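PDB 2BJR: MFP2b from Ascaris suum, which binds a zinc ion and enhances polymerisation of the major sperm protein (MSP) during the amoeboid motility of nematode sperm. Local coordinates for residues A[35-40]-A[76-81]; A[116-121]-A[160-165]; A[331-336]-A[349-354]. One frame throughout, in Å; residues are numbered along the deposited sequence.

Interaction 1: residues A[35-40]-A[76-81]; sequences VALWYK and QIQVLQ
Leu37 and Gln78 form an antiparallel hydrogen-bonded pair between strands 35-40 and 76-81. Leu37 N donates to Gln78 O at 2.8 Å, and Gln78 N returns a nearly straight bond (171°) to Leu37 O. Two residues along each strand, Leu80 N donates to Val35 O at 2.9 Å. Between these bonds lies the non-hydrogen-bonded pair Ala36 and Val79.

Water 1 donates to both Leu37 O and Gln78 OE1, so it joins backbone to side chain. Gln78 OE1 also sits at the edge of the Tyr39 ring, 3.5 Å from Tyr39 CE1. Gln78 NE2 is hydrogen-bonded to Trp11 O, its stronger partner. It also makes a longer bond to water 2, which is bonded to Tyr39 OH.

Val35 and Leu80 run side by side, CB to CB 3.9 Å. Ile77 CD1 meets Ala36 CB, while Ile77 crosses Trp38 at about a right angle, with Ile77 CG2 4.0 Å from Trp38 CD1. Chi1 of 55° sets Ile77 CG1 between backbone N and carbonyl carbon and turns CG2 to the Trp38 side.

Both strands are interior to an antiparallel sheet. Strand 10-15 flanks 76-81, and strand 43-52 flanks 34-40. Phe60 of strand 55-62 packs on Ala36, Trp38 and Ile77.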
# COMPACT_ATOMS: atom_id res chain seq x y z
N VAL A 35 -4.99 -2.31 -8.88
CA VAL A 35 -5.60 -2.32 -10.20
C VAL A 35 -6.00 -3.75 -10.53
O VAL A 35 -5.16 -4.68 -10.57
CB VAL A 35 -4.63 -1.73 -11.30
CG1 VAL A 35 -5.34 -1.65 -12.61
CG2 VAL A 35 -4.15 -0.35 -10.88
N ALA A 36 -7.28 -3.93 -10.87
CA ALA A 36 -7.86 -5.24 -11.10
C ALA A 36 -8.68 -5.29 -12.36
O ALA A 36 -9.09 -4.27 -12.91
CB ALA A 36 -8.69 -5.69 -9.94
N LEU A 37 -8.84 -6.51 -12.82
CA LEU A 37 -9.47 -6.81 -14.12
C LEU A 37 -10.37 -8.03 -14.04
O LEU A 37 -10.02 -9.06 -13.46
CB LEU A 37 -8.37 -7.03 -15.18
CG LEU A 37 -8.83 -7.53 -16.58
CD1 LEU A 37 -9.67 -6.46 -17.31
CD2 LEU A 37 -7.56 -7.91 -17.36
N TRP A 38 -11.53 -7.94 -14.68
CA TRP A 38 -12.48 -9.05 -14.76
C TRP A 38 -13.11 -9.07 -16.15
O TRP A 38 -13.01 -8.10 -16.91
CB TRP A 38 -13.55 -8.84 -13.68
CG TRP A 38 -14.62 -9.93 -13.53
CD1 TRP A 38 -14.48 -11.22 -13.12
CD2 TRP A 38 -16.02 -9.75 -13.79
NE1 TRP A 38 -15.71 -11.86 -13.13
CE2 TRP A 38 -16.67 -10.97 -13.52
CE3 TRP A 38 -16.78 -8.67 -14.21
CZ2 TRP A 38 -18.05 -11.14 -13.68
CZ3 TRP A 38 -18.17 -8.85 -14.35
CH2 TRP A 38 -18.77 -10.07 -14.07
N TYR A 39 -13.70 -10.21 -16.48
CA TYR A 39 -14.32 -10.41 -17.80
C TYR A 39 -15.71 -10.95 -17.60
O TYR A 39 -15.95 -11.77 -16.72
CB TYR A 39 -13.54 -11.40 -18.66
CG TYR A 39 -12.25 -10.87 -19.17
CD1 TYR A 39 -11.15 -10.88 -18.36
CD2 TYR A 39 -12.11 -10.43 -20.45
CE1 TYR A 39 -9.96 -10.44 -18.81
CE2 TYR A 39 -10.91 -9.99 -20.92
CZ TYR A 39 -9.84 -9.97 -20.08
OH TYR A 39 -8.60 -9.55 -20.52
N LYS A 40 -16.63 -10.48 -18.42
CA LYS A 40 -17.96 -11.03 -18.48
C LYS A 40 -18.26 -11.26 -19.95
O LYS A 40 -18.26 -10.31 -20.71
CB LYS A 40 -18.95 -10.03 -17.91
CG LYS A 40 -20.40 -10.50 -17.93
CD LYS A 40 -20.66 -11.52 -16.90
CE LYS A 40 -22.12 -11.93 -16.87
NZ LYS A 40 -22.27 -12.88 -15.74
N GLN A 76 -11.97 -16.20 -9.64
CA GLN A 76 -10.75 -15.45 -9.89
C GLN A 76 -10.93 -14.21 -10.76
O GLN A 76 -11.79 -14.13 -11.67
CB GLN A 76 -9.62 -16.35 -10.44
CG GLN A 76 -9.93 -17.23 -11.64
CD GLN A 76 -10.63 -18.57 -11.29
OE1 GLN A 76 -11.42 -19.07 -12.11
NE2 GLN A 76 -10.37 -19.12 -10.10
N ILE A 77 -10.10 -13.21 -10.42
CA ILE A 77 -9.91 -12.02 -11.20
C ILE A 77 -8.44 -11.93 -11.56
O ILE A 77 -7.69 -12.86 -11.28
CB ILE A 77 -10.33 -10.77 -10.40
CG1 ILE A 77 -9.57 -10.68 -9.06
CG2 ILE A 77 -11.83 -10.76 -10.14
CD1 ILE A 77 -9.40 -9.24 -8.58
N GLN A 78 -8.06 -10.85 -12.20
CA GLN A 78 -6.64 -10.58 -12.43
C GLN A 78 -6.24 -9.27 -11.75
O GLN A 78 -7.09 -8.36 -11.67
CB GLN A 78 -6.33 -10.54 -13.90
CG GLN A 78 -6.38 -11.93 -14.54
CD GLN A 78 -6.52 -11.89 -16.03
OE1 GLN A 78 -7.57 -11.54 -16.52
NE2 GLN A 78 -5.48 -12.30 -16.75
N VAL A 79 -4.99 -9.22 -11.28
CA VAL A 79 -4.39 -8.02 -10.67
C VAL A 79 -3.18 -7.63 -11.46
O VAL A 79 -2.32 -8.48 -11.84
CB VAL A 79 -4.05 -8.28 -9.19
CG1 VAL A 79 -3.41 -7.03 -8.52
CG2 VAL A 79 -5.33 -8.67 -8.46
N LEU A 80 -3.15 -6.38 -11.85
CA LEU A 80 -2.03 -5.85 -12.60
C LEU A 80 -0.74 -6.10 -11.81
O LEU A 80 -0.70 -5.90 -10.58
CB LEU A 80 -2.19 -4.38 -12.84
CG LEU A 80 -1.19 -3.70 -13.79
CD1 LEU A 80 -1.21 -4.33 -15.18
CD2 LEU A 80 -1.58 -2.24 -13.87
N GLN A 81 0.28 -6.56 -12.53
CA GLN A 81 1.57 -6.92 -11.93
C GLN A 81 2.66 -6.17 -12.62
O GLN A 81 2.66 -5.98 -13.82
CB GLN A 81 1.79 -8.42 -12.01
CG GLN A 81 3.12 -8.95 -11.57
CD GLN A 81 3.17 -10.48 -11.65
OE1 GLN A 81 3.34 -10.99 -12.73
NE2 GLN A 81 2.95 -11.18 -10.54
O HOH W 1 -9.77 -11.47 -15.20
O HOH W 2 -6.42 -11.01 -19.51

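Interaction 2: residues A[116-121]-A[160-165]; sequences DSFPIL and MLIIAR
Leu121 and Leu161 are joined by two backbone hydrogen bonds. Leu121 N donates to Leu161 O at 2.8 Å, and Leu161 N donates to Leu121 O at 2.9 Å. Both are nearly straight, at 173° and 169°. Leu121 CD2 and Leu161 CD1 come no nearer than 4.3 Å.

Ile120 fills the next layer. Ile120 CG1 lies 3.8 Å from Met160 CB, and Ile120 CD1 comes within 4.0 Å of SE of this selenomethionine. The extended Met160 chain meets Ile120 obliquely and carries SE alongside its end. Ile162 CG2 reaches across to strand 117-121 and is shared by Pro119 O, the Phe118 ring and Ile120 CG1. Ile162 CG2 lies 3.5 Å from Pro119 O and in plane at the ring edge, 3.9 Å from Phe118 CE1. A chi1 of 62° leaves this methyl anti to the carbonyl carbon, facing Phe118 and Pro119.

Farther along, the strands part and water 3 bridges the widening gap, donating to Pro119 O and accepting from Ile163 N. Ile96 of strand 92-97 backs Ile162, while Phe143 of strand 140-145 covers Ile120 and Met160. This is a single antiparallel bridge between diverging strands. It joins the sheet containing 117-122 to the sheet containing 161-166.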
# COMPACT_ATOMS: atom_id res chain seq x y z
N ASP A 116 -11.63 -2.13 -24.75
CA ASP A 116 -12.07 -0.75 -24.66
C ASP A 116 -12.05 -0.21 -23.21
O ASP A 116 -12.46 0.90 -22.99
CB ASP A 116 -13.49 -0.60 -25.21
CG ASP A 116 -13.54 -0.53 -26.75
OD1 ASP A 116 -12.57 -0.12 -27.41
OD2 ASP A 116 -14.58 -0.81 -27.35
N SER A 117 -11.55 -0.99 -22.26
CA SER A 117 -11.60 -0.58 -20.85
C SER A 117 -10.21 -0.13 -20.44
O SER A 117 -9.20 -0.78 -20.78
CB SER A 117 -12.08 -1.71 -20.01
OG SER A 117 -11.88 -1.49 -18.62
N PHE A 118 -10.15 0.97 -19.69
CA PHE A 118 -8.92 1.30 -19.01
C PHE A 118 -9.16 1.75 -17.58
O PHE A 118 -10.18 2.38 -17.28
CB PHE A 118 -8.14 2.33 -19.72
CG PHE A 118 -8.86 3.54 -20.06
CD1 PHE A 118 -8.67 4.71 -19.34
CD2 PHE A 118 -9.64 3.59 -21.21
CE1 PHE A 118 -9.31 5.89 -19.72
CE2 PHE A 118 -10.30 4.76 -21.57
CZ PHE A 118 -10.13 5.90 -20.85
N PRO A 119 -8.24 1.41 -16.70
CA PRO A 119 -8.36 1.89 -15.31
C PRO A 119 -8.37 3.39 -15.21
O PRO A 119 -7.66 4.08 -15.98
CB PRO A 119 -7.12 1.30 -14.64
CG PRO A 119 -6.75 0.13 -15.49
CD PRO A 119 -7.07 0.52 -16.89
N ILE A 120 -9.17 3.92 -14.28
CA ILE A 120 -9.21 5.34 -14.00
C ILE A 120 -9.37 5.54 -12.49
O ILE A 120 -10.21 4.91 -11.83
CB ILE A 120 -10.28 6.05 -14.85
CG1 ILE A 120 -10.18 7.55 -14.70
CG2 ILE A 120 -11.68 5.55 -14.56
CD1 ILE A 120 -11.01 8.29 -15.79
N LEU A 121 -8.48 6.37 -11.95
CA LEU A 121 -8.46 6.69 -10.52
C LEU A 121 -9.00 8.08 -10.26
O LEU A 121 -8.44 9.08 -10.67
CB LEU A 121 -7.03 6.56 -10.00
CG LEU A 121 -6.91 6.82 -8.50
CD1 LEU A 121 -7.60 5.77 -7.64
CD2 LEU A 121 -5.44 6.87 -8.18
N MSE A 160 -8.67 13.18 -13.12
CA MSE A 160 -8.53 11.77 -12.72
C MSE A 160 -7.28 11.20 -13.39
O MSE A 160 -6.81 11.73 -14.40
CB MSE A 160 -9.80 10.99 -13.11
CG MSE A 160 -10.99 11.51 -12.44
SE MSE A 160 -12.49 10.30 -12.61
CE MSE A 160 -13.90 11.46 -11.90
N LEU A 161 -6.75 10.13 -12.84
CA LEU A 161 -5.48 9.58 -13.27
C LEU A 161 -5.67 8.24 -14.00
O LEU A 161 -6.43 7.40 -13.55
CB LEU A 161 -4.57 9.39 -12.06
CG LEU A 161 -4.38 10.60 -11.15
CD1 LEU A 161 -3.47 10.20 -10.00
CD2 LEU A 161 -3.80 11.72 -11.94
N ILE A 162 -4.93 8.05 -15.08
CA ILE A 162 -4.85 6.80 -15.84
C ILE A 162 -3.39 6.40 -15.98
O ILE A 162 -2.49 7.24 -15.73
CB ILE A 162 -5.53 6.96 -17.21
CG1 ILE A 162 -4.84 8.03 -18.07
CG2 ILE A 162 -6.95 7.36 -16.99
CD1 ILE A 162 -5.25 8.07 -19.56
N ILE A 163 -3.15 5.13 -16.29
CA ILE A 163 -1.80 4.59 -16.42
C ILE A 163 -1.27 4.68 -17.85
O ILE A 163 -1.94 4.20 -18.80
CB ILE A 163 -1.75 3.14 -15.96
CG1 ILE A 163 -2.10 3.03 -14.47
CG2 ILE A 163 -0.42 2.53 -16.22
CD1 ILE A 163 -2.41 1.61 -14.01
N ALA A 164 -0.08 5.27 -18.00
CA ALA A 164 0.68 5.23 -19.27
C ALA A 164 1.84 4.26 -19.13
O ALA A 164 2.49 4.17 -18.08
CB ALA A 164 1.21 6.63 -19.62
N ARG A 165 2.08 3.47 -20.18
CA ARG A 165 3.31 2.73 -20.33
C ARG A 165 4.36 3.65 -20.96
O ARG A 165 4.16 4.19 -22.07
CB ARG A 165 3.09 1.49 -21.23
CG ARG A 165 2.15 0.44 -20.71
CD ARG A 165 1.47 -0.40 -21.82
NE ARG A 165 2.45 -0.99 -22.75
CZ ARG A 165 3.15 -2.08 -22.55
NH1 ARG A 165 3.01 -2.80 -21.44
NH2 ARG A 165 4.03 -2.49 -23.48
O HOH W 3 -5.29 3.40 -16.97

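Interaction 3: residues A[331-336]-A[349-354]; sequences RNERAT and PAVHSC
A G1 beta bulge begins this contact: Glu333 and Arg334 both face Asp329 where the chain turns into strand 334-339. The bulge packs against the loop between strands 342-347 and 355-361, which ends in a type I beta turn from Val351 to Cys354. Cys354 N closes that turn on Val351 O at 3.0 Å.

Val351 is the main apolar contact of the loop. Both its methyls rest against the bulge from the loop side. Val351 CG1 lies 3.7 Å from both Glu333 O and Ala335 N, and Val351 CG2 lies 3.9 Å from Glu333 CB. With chi1 at -48°, CG1 is opposite the carbonyl carbon and CG2 sits between it and the backbone N. Ala335 points its CB toward the loop, where it meets Val351 CG1 and, at 3.7 Å, Cys354 SG. Leu317 of strand 313-319 touches both Ala335 and Cys354. Phe289 of helix 289-292 packs on Glu333 and Val351.

The polar contact lies at the partly exposed margin. The Glu333 chain is extended beyond CG and carries its carboxylate to the edge of the His352 ring. The two planes are 59° apart. Pro349 CA lies over the centre of one ring face and so backs the imidazole; separately, His352 N is hydrogen-bonded to Pro349 O. The carboxylate probably also favours a protonated imidazole. His352 NE2 donates to Glu333 OE2 at 2.9 Å, reaching the oxygen from above the carboxylate plane.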
# COMPACT_ATOMS: atom_id res chain seq x y z
N ARG A 331 -4.18 9.46 18.91
CA ARG A 331 -5.21 10.41 19.31
C ARG A 331 -6.08 9.82 20.44
O ARG A 331 -6.55 10.55 21.33
CB ARG A 331 -6.07 10.83 18.12
CG ARG A 331 -5.45 11.87 17.22
CD ARG A 331 -6.40 12.26 16.07
NE ARG A 331 -5.85 13.26 15.16
CZ ARG A 331 -5.79 14.57 15.39
NH1 ARG A 331 -6.23 15.08 16.54
NH2 ARG A 331 -5.27 15.38 14.47
N ASN A 332 -6.28 8.51 20.43
CA ASN A 332 -7.20 7.87 21.36
C ASN A 332 -6.45 7.19 22.52
O ASN A 332 -7.03 6.46 23.32
CB ASN A 332 -8.11 6.92 20.57
CG ASN A 332 -9.03 7.68 19.53
OD1 ASN A 332 -9.57 8.77 19.83
ND2 ASN A 332 -9.24 7.08 18.32
N GLU A 333 -5.14 7.45 22.62
CA GLU A 333 -4.29 6.85 23.63
C GLU A 333 -4.56 5.35 23.86
O GLU A 333 -4.97 4.93 24.95
CB GLU A 333 -4.39 7.62 24.94
CG GLU A 333 -3.84 9.04 24.82
CD GLU A 333 -3.80 9.75 26.17
OE1 GLU A 333 -4.66 9.43 27.01
OE2 GLU A 333 -2.84 10.54 26.40
N ARG A 334 -4.34 4.55 22.83
CA ARG A 334 -4.45 3.10 22.95
C ARG A 334 -3.26 2.48 22.22
O ARG A 334 -2.78 3.05 21.24
CB ARG A 334 -5.73 2.68 22.26
CG ARG A 334 -6.19 1.28 22.52
CD ARG A 334 -7.67 1.07 22.15
NE ARG A 334 -8.12 -0.25 22.50
CZ ARG A 334 -8.12 -1.29 21.68
NH1 ARG A 334 -7.62 -1.17 20.46
NH2 ARG A 334 -8.53 -2.46 22.12
N ALA A 335 -2.78 1.36 22.72
CA ALA A 335 -1.70 0.62 22.05
C ALA A 335 -1.82 -0.84 22.39
O ALA A 335 -2.16 -1.23 23.53
CB ALA A 335 -0.33 1.17 22.51
N THR A 336 -1.55 -1.68 21.39
CA THR A 336 -1.67 -3.12 21.57
C THR A 336 -0.63 -3.96 20.81
O THR A 336 0.05 -3.46 19.93
CB THR A 336 -3.09 -3.63 21.18
OG1 THR A 336 -3.19 -3.89 19.79
CG2 THR A 336 -4.17 -2.59 21.39
N PRO A 349 -2.70 6.62 30.33
CA PRO A 349 -1.32 6.88 30.75
C PRO A 349 -0.37 5.70 30.49
O PRO A 349 0.85 5.88 30.35
CB PRO A 349 -1.41 7.13 32.28
CG PRO A 349 -2.85 7.17 32.63
CD PRO A 349 -3.66 6.63 31.46
N ALA A 350 -0.92 4.50 30.46
CA ALA A 350 -0.13 3.33 30.19
C ALA A 350 0.50 3.37 28.78
O ALA A 350 1.45 2.63 28.55
CB ALA A 350 -0.94 2.07 30.36
N VAL A 351 0.00 4.19 27.86
CA VAL A 351 0.62 4.27 26.52
C VAL A 351 1.74 5.30 26.43
O VAL A 351 2.48 5.34 25.45
CB VAL A 351 -0.39 4.52 25.36
CG1 VAL A 351 -1.59 3.57 25.45
CG2 VAL A 351 -0.86 5.97 25.32
N HIS A 352 1.89 6.13 27.47
CA HIS A 352 2.88 7.20 27.42
C HIS A 352 4.33 6.67 27.37
O HIS A 352 5.18 7.38 26.87
CB HIS A 352 2.67 8.19 28.59
CG HIS A 352 1.36 8.92 28.54
ND1 HIS A 352 1.01 9.89 29.47
CD2 HIS A 352 0.29 8.80 27.72
CE1 HIS A 352 -0.20 10.33 29.20
NE2 HIS A 352 -0.67 9.69 28.14
N SER A 353 4.58 5.45 27.85
CA SER A 353 5.89 4.79 27.70
C SER A 353 6.21 4.19 26.30
O SER A 353 7.37 3.72 26.04
CB SER A 353 6.07 3.66 28.72
OG SER A 353 4.97 2.74 28.72
N CYS A 354 5.20 4.18 25.41
CA CYS A 354 5.35 3.63 24.05
C CYS A 354 6.41 4.45 23.30
O CYS A 354 6.54 5.64 23.54
CB CYS A 354 4.02 3.69 23.22
SG CYS A 354 2.89 2.44 23.78

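In the fold
From the N terminus, interaction 1 comes first. It brings strand 76-81 back beside strand 34-40, after the chain has passed through strands 43-52, 55-62 and 65-67. Interaction 2 then closes the run from 117-122 to 161-166 and ties two sheets together. Interaction 3 closes a short span in the second cytosolic motility protein region, fixing a loop against strand 334-339. The three follow in series; none nests in or crosses another. Interactions 1 and 2 touch: Val35 packs on Pro119, and both Val35 and Leu80 pack on Ile163. Interaction 3 lies on the opposite side of the chain's centre from the other two, with nearest atoms about 28 Å from interaction 1 and about 24 Å from interaction 2.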